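Local atomic coordinates of bartonella effector protein (Bep) substrate of VirB T4SS (Bartonella sp. AR 15-3, PDB entry 4M16), a protein that belongs to the Fic family and probably transfers AMP from ATP to tyrosine or threonine residues of target proteins, this chain being its N-terminal Fic domain. Residues K19-K24 with P154-N159; K63-R68 with Q163-E168. All coordinates share one frame; numbering follows the deposited sequence.

The two contacts share one part of the mainly helical Fic fold, with centres about 15 Å apart. Residues 154-159 of contact 1 run through the Fic-motif loop to the first residue of helix 159-174. Residues 163-168 of contact 2 lie on that same helix. Along the chain the segments alternate: 19-24, 63-68, 154-159, 163-168. Contact 1 is near the surface, while contact 2 is buried close to the chain centre. His66 of helix 59-70 joins them. Its NE2 probably hydrogen-bonds to Ala157 O at 2.8 Å, and its ring stacks on Phe155. The Fic-motif loop is thus tied to helix 59-70, which also packs against the helix that follows the loop.

Contact 1. Residues K19-K24 with P154-N159; sequences KTLKNK and PFRAGN
Leu21 lies against Arg156 and Ala157 of the Fic-motif loop, whose sequence from His153 to Asn159 is HPFRAGN. In the usual Fic motif the place of Ala157 is held by an acidic residue. Leu21 CD2 sits over one face of the Arg156 guanidinium, toward its rim, 3.8 Å from NH2. The contact is one of a methyl on a flat cation, without a hydrogen bond. The Arg156 chain leaves with CG anti to the backbone N (chi1 179°) and bends at chi2 (57°), which turns a face of the guanidinium to Leu21 CD2. Phe14, Trp76 and Met98 also touch Arg156. The other leucine branch, CD1, faces Ala157 CB at 4.3 Å, so the two methyls of Leu21 divide between two residues. Leu33 of helix 30-48 also packs on Leu21. Within 19-24, Asn23 ND2 donates to Leu21 O in a nearly straight bond of 2.9 Å. On the motif side, Gly158 is the N-cap residue of helix 159-174. The Asn159 amide braces the loop twice. Its OD1 takes Phe155 N on a lone pair in the carbonyl plane. Its ND2 gives to Phe155 O at 2.8 Å, from above the plane of that carbonyl.

Contact 2. Residues K63-R68 with Q163-E168; sequences KYLHKR and QHIFFE. With EDO (1,2-ethanediol), chain B.
Segments 63-68 and 163-168, each helical throughout and part of helices 59-70 and 159-174, come closest at Leu65 and Phe166, whose CA atoms are 7.6 Å apart. A single methyl, Leu65 CD1, does the touching from the first segment. It reaches the backbone of the second, 3.8 Å from Phe166 CA, and meets Phe166 CB at 4.0 Å. On the Ile165 side the same methyl lies 4.1 Å from CG2. In Ile165 the CG1 branch runs anti to N (chi1 -177°), which sets CG2 between N and the carbonyl carbon and toward the leucine. Val162, a turn earlier on helix 159-174, also touches Leu65, and Ile45 of helix 30-48 touches Ile165. Polar groups sit at the margins. Arg68 NH1 gives a bent bond to Tyr64 OH (2.9 Å, 135°) in the guanidinium plane, and also makes a salt bridge to Glu51. An ethanediol, probably from the crystallisation liquor, donates hydrogen bonds to Glu168, O1 to OE1 and O2 to OE2. Glu168 OE2 also accepts Phe180 N. No hydrogen bond links the two segments, so their join rests on apolar packing of one buried methyl on the backbone and side chains of the facing helix within the Fic core.

Contact 1. Residues K19-K24 with P154-N159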
loop_
_atom_site.group_PDB
_atom_site.type_symbol
_atom_site.label_atom_id
_atom_site.label_comp_id
_atom_site.label_asym_id
_atom_site.label_seq_id
_atom_site.Cartn_x
_atom_site.Cartn_y
_atom_site.Cartn_z
ATOM N N LYS A 19 11.329 -9.210 -17.350
ATOM C CA LYS A 19 10.965 -8.588 -16.056
ATOM C C LYS A 19 9.488 -8.206 -16.023
ATOM O O LYS A 19 9.118 -7.235 -15.346
ATOM C CB LYS A 19 11.731 -7.271 -15.827
ATOM N N THR A 20 8.662 -8.883 -16.833
ATOM C CA THR A 20 7.261 -8.525 -16.968
ATOM C C THR A 20 6.453 -9.483 -16.161
ATOM O O THR A 20 6.502 -10.723 -16.374
ATOM C CB THR A 20 6.799 -8.538 -18.436
ATOM O OG1 THR A 20 7.557 -7.565 -19.158
ATOM C CG2 THR A 20 5.309 -8.181 -18.535
ATOM N N LEU A 21 5.710 -8.930 -15.218
ATOM C CA LEU A 21 4.816 -9.740 -14.394
ATOM C C LEU A 21 3.771 -10.464 -15.246
ATOM O O LEU A 21 3.067 -9.827 -16.058
ATOM C CB LEU A 21 4.141 -8.869 -13.343
ATOM C CG LEU A 21 4.997 -8.318 -12.199
ATOM C CD1 LEU A 21 4.185 -7.269 -11.461
ATOM C CD2 LEU A 21 5.483 -9.438 -11.262
ATOM N N LYS A 22 3.656 -11.781 -15.059
ATOM C CA LYS A 22 2.571 -12.578 -15.679
ATOM C C LYS A 22 1.246 -11.865 -15.416
ATOM O O LYS A 22 0.968 -11.486 -14.272
ATOM C CB LYS A 22 2.510 -14.003 -15.085
ATOM C CG LYS A 22 3.603 -14.942 -15.610
ATOM C CD LYS A 22 3.620 -16.245 -14.863
ATOM C CE LYS A 22 4.856 -17.067 -15.213
ATOM N NZ LYS A 22 4.730 -18.426 -14.622
ATOM N N ASN A 23 0.448 -11.684 -16.456
ATOM C CA ASN A 23 -0.806 -10.971 -16.312
ATOM C C ASN A 23 -1.955 -11.525 -17.165
ATOM O O ASN A 23 -1.779 -12.274 -18.153
ATOM C CB ASN A 23 -0.627 -9.487 -16.539
ATOM C CG ASN A 23 -0.158 -9.177 -17.943
ATOM O OD1 ASN A 23 -0.979 -8.977 -18.841
ATOM N ND2 ASN A 23 1.141 -9.122 -18.130
ATOM N N LYS A 24 -3.158 -11.170 -16.731
ATOM C CA LYS A 24 -4.338 -11.726 -17.323
ATOM C C LYS A 24 -4.535 -11.149 -18.728
ATOM O O LYS A 24 -5.236 -11.750 -19.515
ATOM C CB LYS A 24 -5.568 -11.492 -16.449
ATOM C CG LYS A 24 -5.546 -12.375 -15.215
ATOM C CD LYS A 24 -6.506 -11.922 -14.135
ATOM C CE LYS A 24 -7.921 -12.028 -14.609
ATOM N NZ LYS A 24 -8.775 -11.668 -13.431
ATOM N N PRO A 154 2.460 -6.244 2.047
ATOM C CA PRO A 154 1.967 -7.593 2.009
ATOM C C PRO A 154 1.665 -8.200 0.616
ATOM O O PRO A 154 1.440 -9.384 0.564
ATOM C CB PRO A 154 0.657 -7.501 2.800
ATOM C CG PRO A 154 0.174 -6.107 2.592
ATOM C CD PRO A 154 1.455 -5.308 2.594
ATOM N N PHE A 155 1.557 -7.397 -0.436
ATOM C CA PHE A 155 1.302 -7.898 -1.820
ATOM C C PHE A 155 2.559 -8.005 -2.688
ATOM O O PHE A 155 3.544 -7.306 -2.449
ATOM C CB PHE A 155 0.249 -6.997 -2.516
ATOM C CG PHE A 155 -0.993 -6.817 -1.715
ATOM C CD1 PHE A 155 -1.928 -7.823 -1.619
ATOM C CD2 PHE A 155 -1.217 -5.631 -0.996
ATOM C CE1 PHE A 155 -3.065 -7.666 -0.799
ATOM C CE2 PHE A 155 -2.322 -5.483 -0.189
ATOM C CZ PHE A 155 -3.288 -6.480 -0.124
ATOM N N ARG A 156 2.519 -8.850 -3.743
ATOM C CA ARG A 156 3.624 -8.889 -4.676
ATOM C C ARG A 156 3.947 -7.517 -5.254
ATOM O O ARG A 156 5.109 -7.159 -5.397
ATOM C CB ARG A 156 3.407 -9.927 -5.797
ATOM C CG ARG A 156 4.524 -9.989 -6.810
ATOM C CD ARG A 156 5.850 -10.281 -6.183
ATOM N NE ARG A 156 6.864 -10.273 -7.200
ATOM C CZ ARG A 156 7.399 -9.187 -7.772
ATOM N NH1 ARG A 156 7.000 -7.926 -7.500
ATOM N NH2 ARG A 156 8.302 -9.345 -8.675
ATOM N N ALA A 157 2.931 -6.747 -5.565
ATOM C CA ALA A 157 3.098 -5.418 -6.101
ATOM C C ALA A 157 1.772 -4.661 -5.903
ATOM O O ALA A 157 0.751 -5.260 -5.540
ATOM C CB ALA A 157 3.430 -5.471 -7.596
ATOM N N GLY A 158 1.774 -3.336 -6.111
ATOM C CA GLY A 158 0.554 -2.590 -5.956
ATOM C C GLY A 158 0.313 -2.176 -4.506
ATOM O O GLY A 158 -0.742 -1.618 -4.168
ATOM N N ASN A 159 1.302 -2.366 -3.668
ATOM C CA ASN A 159 1.178 -1.979 -2.268
ATOM C C ASN A 159 0.901 -0.535 -1.982
ATOM O O ASN A 159 0.052 -0.211 -1.123
ATOM C CB ASN A 159 2.410 -2.405 -1.474
ATOM C CG ASN A 159 2.541 -3.932 -1.362
ATOM O OD1 ASN A 159 1.910 -4.533 -0.535
ATOM N ND2 ASN A 159 3.418 -4.527 -2.157
#

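Contact 2. Residues K63-R68 with Q163-E168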
loop_
_atom_site.group_PDB
_atom_site.type_symbol
_atom_site.label_atom_id
_atom_site.label_comp_id
_atom_site.label_asym_id
_atom_site.label_seq_id
_atom_site.Cartn_x
_atom_site.Cartn_y
_atom_site.Cartn_z
ATOM N N LYS A 63 -7.241 -6.285 1.375
ATOM C CA LYS A 63 -7.193 -7.327 0.305
ATOM C C LYS A 63 -8.305 -7.151 -0.742
ATOM O O LYS A 63 -8.094 -7.311 -1.954
ATOM C CB LYS A 63 -7.252 -8.718 0.932
ATOM C CG LYS A 63 -6.052 -9.043 1.831
ATOM C CD LYS A 63 -6.275 -10.403 2.489
ATOM C CE LYS A 63 -5.362 -10.578 3.693
ATOM N NZ LYS A 63 -5.789 -11.686 4.587
ATOM N N TYR A 64 -9.506 -6.818 -0.262
ATOM C CA TYR A 64 -10.642 -6.507 -1.094
ATOM C C TYR A 64 -10.264 -5.375 -2.073
ATOM O O TYR A 64 -10.515 -5.476 -3.267
ATOM C CB TYR A 64 -11.866 -6.106 -0.228
ATOM C CG TYR A 64 -12.918 -5.381 -0.996
ATOM C CD1 TYR A 64 -13.913 -6.082 -1.695
ATOM C CD2 TYR A 64 -12.980 -3.994 -0.984
ATOM C CE1 TYR A 64 -14.918 -5.416 -2.378
ATOM C CE2 TYR A 64 -13.976 -3.313 -1.675
ATOM C CZ TYR A 64 -14.941 -4.020 -2.368
ATOM O OH TYR A 64 -15.919 -3.359 -3.070
ATOM N N LEU A 65 -9.713 -4.286 -1.531
ATOM C CA LEU A 65 -9.291 -3.152 -2.350
ATOM C C LEU A 65 -8.206 -3.528 -3.389
ATOM O O LEU A 65 -8.262 -3.076 -4.523
ATOM C CB LEU A 65 -8.806 -1.980 -1.478
ATOM C CG LEU A 65 -9.797 -1.188 -0.654
ATOM C CD1 LEU A 65 -9.081 -0.192 0.272
ATOM C CD2 LEU A 65 -10.807 -0.499 -1.524
ATOM N N HIS A 66 -7.227 -4.331 -2.990
ATOM C CA HIS A 66 -6.196 -4.753 -3.929
ATOM C C HIS A 66 -6.781 -5.567 -5.082
ATOM O O HIS A 66 -6.385 -5.376 -6.236
ATOM C CB HIS A 66 -5.127 -5.563 -3.184
ATOM C CG HIS A 66 -3.903 -5.802 -3.982
ATOM N ND1 HIS A 66 -3.735 -6.919 -4.756
ATOM C CD2 HIS A 66 -2.774 -5.075 -4.119
ATOM C CE1 HIS A 66 -2.543 -6.884 -5.314
ATOM N NE2 HIS A 66 -1.952 -5.773 -4.954
ATOM N N LYS A 67 -7.716 -6.474 -4.755
ATOM C CA LYS A 67 -8.459 -7.263 -5.758
ATOM C C LYS A 67 -9.230 -6.332 -6.707
ATOM O O LYS A 67 -9.215 -6.523 -7.938
ATOM C CB LYS A 67 -9.386 -8.283 -5.072
ATOM C CG LYS A 67 -10.449 -8.945 -5.942
ATOM C CD LYS A 67 -9.896 -10.012 -6.830
ATOM C CE LYS A 67 -11.005 -10.754 -7.586
ATOM N NZ LYS A 67 -11.669 -11.796 -6.765
ATOM N N ARG A 68 -9.912 -5.326 -6.170
ATOM C CA ARG A 68 -10.577 -4.342 -7.032
ATOM C C ARG A 68 -9.639 -3.608 -7.986
ATOM O O ARG A 68 -9.935 -3.453 -9.195
ATOM C CB ARG A 68 -11.331 -3.286 -6.189
ATOM C CG ARG A 68 -12.577 -3.805 -5.458
ATOM C CD ARG A 68 -13.723 -4.153 -6.411
ATOM N NE ARG A 68 -14.115 -2.980 -7.195
ATOM C CZ ARG A 68 -14.868 -1.972 -6.761
ATOM N NH1 ARG A 68 -15.378 -1.976 -5.538
ATOM N NH2 ARG A 68 -15.097 -0.941 -7.561
ATOM N N GLN A 163 -2.577 1.009 -0.244
ATOM C CA GLN A 163 -2.456 1.673 1.042
ATOM C C GLN A 163 -2.900 3.118 0.998
ATOM O O GLN A 163 -3.542 3.548 1.945
ATOM C CB GLN A 163 -1.099 1.476 1.675
ATOM C CG GLN A 163 0.101 2.256 1.101
ATOM C CD GLN A 163 1.465 1.771 1.662
ATOM O OE1 GLN A 163 1.523 0.859 2.495
ATOM N NE2 GLN A 163 2.581 2.399 1.197
ATOM N N HIS A 164 -2.667 3.835 -0.111
ATOM C CA HIS A 164 -3.168 5.180 -0.270
ATOM C C HIS A 164 -4.699 5.234 -0.193
ATOM O O HIS A 164 -5.242 6.039 0.553
ATOM C CB HIS A 164 -2.688 5.863 -1.544
ATOM C CG HIS A 164 -1.218 6.017 -1.598
ATOM N ND1 HIS A 164 -0.526 6.165 -2.775
ATOM C CD2 HIS A 164 -0.288 5.938 -0.620
ATOM C CE1 HIS A 164 0.763 6.227 -2.516
ATOM N NE2 HIS A 164 0.933 6.089 -1.220
ATOM N N ILE A 165 -5.395 4.447 -0.997
ATOM C CA ILE A 165 -6.865 4.515 -0.994
ATOM C C ILE A 165 -7.420 4.024 0.352
ATOM O O ILE A 165 -8.392 4.550 0.854
ATOM C CB ILE A 165 -7.503 3.781 -2.219
ATOM C CG1 ILE A 165 -9.011 3.922 -2.228
ATOM C CG2 ILE A 165 -7.111 2.314 -2.301
ATOM C CD1 ILE A 165 -9.447 5.360 -2.450
ATOM N N PHE A 166 -6.806 3.013 0.926
ATOM C CA PHE A 166 -7.216 2.486 2.244
ATOM C C PHE A 166 -7.193 3.621 3.262
ATOM O O PHE A 166 -8.173 3.812 3.989
ATOM C CB PHE A 166 -6.316 1.343 2.708
ATOM C CG PHE A 166 -6.679 0.749 4.047
ATOM C CD1 PHE A 166 -6.248 1.346 5.212
ATOM C CD2 PHE A 166 -7.376 -0.456 4.137
ATOM C CE1 PHE A 166 -6.532 0.787 6.445
ATOM C CE2 PHE A 166 -7.648 -1.041 5.374
ATOM C CZ PHE A 166 -7.235 -0.406 6.531
ATOM N N PHE A 167 -6.091 4.382 3.288
ATOM C CA PHE A 167 -5.978 5.434 4.268
ATOM C C PHE A 167 -6.860 6.664 3.964
ATOM O O PHE A 167 -7.297 7.349 4.862
ATOM C CB PHE A 167 -4.509 5.819 4.500
ATOM C CG PHE A 167 -3.892 4.979 5.566
ATOM C CD1 PHE A 167 -3.410 3.713 5.263
ATOM C CD2 PHE A 167 -3.850 5.405 6.868
ATOM C CE1 PHE A 167 -2.881 2.896 6.247
ATOM C CE2 PHE A 167 -3.292 4.605 7.868
ATOM C CZ PHE A 167 -2.845 3.331 7.567
ATOM N N GLU A 168 -7.151 6.900 2.702
ATOM C CA GLU A 168 -8.054 7.987 2.323
ATOM C C GLU A 168 -9.494 7.645 2.798
ATOM O O GLU A 168 -10.199 8.508 3.333
ATOM C CB GLU A 168 -7.954 8.260 0.807
ATOM C CG GLU A 168 -6.589 8.826 0.394
ATOM C CD GLU A 168 -6.421 9.056 -1.116
ATOM O OE1 GLU A 168 -7.042 8.325 -1.901
ATOM O OE2 GLU A 168 -5.637 9.929 -1.525
HETATM C C1 EDO B . -5.494 7.575 -5.262
HETATM O O1 EDO B . -5.326 6.909 -4.001
HETATM C C2 EDO B . -4.533 8.770 -5.396
HETATM O O2 EDO B . -4.496 9.619 -4.244
#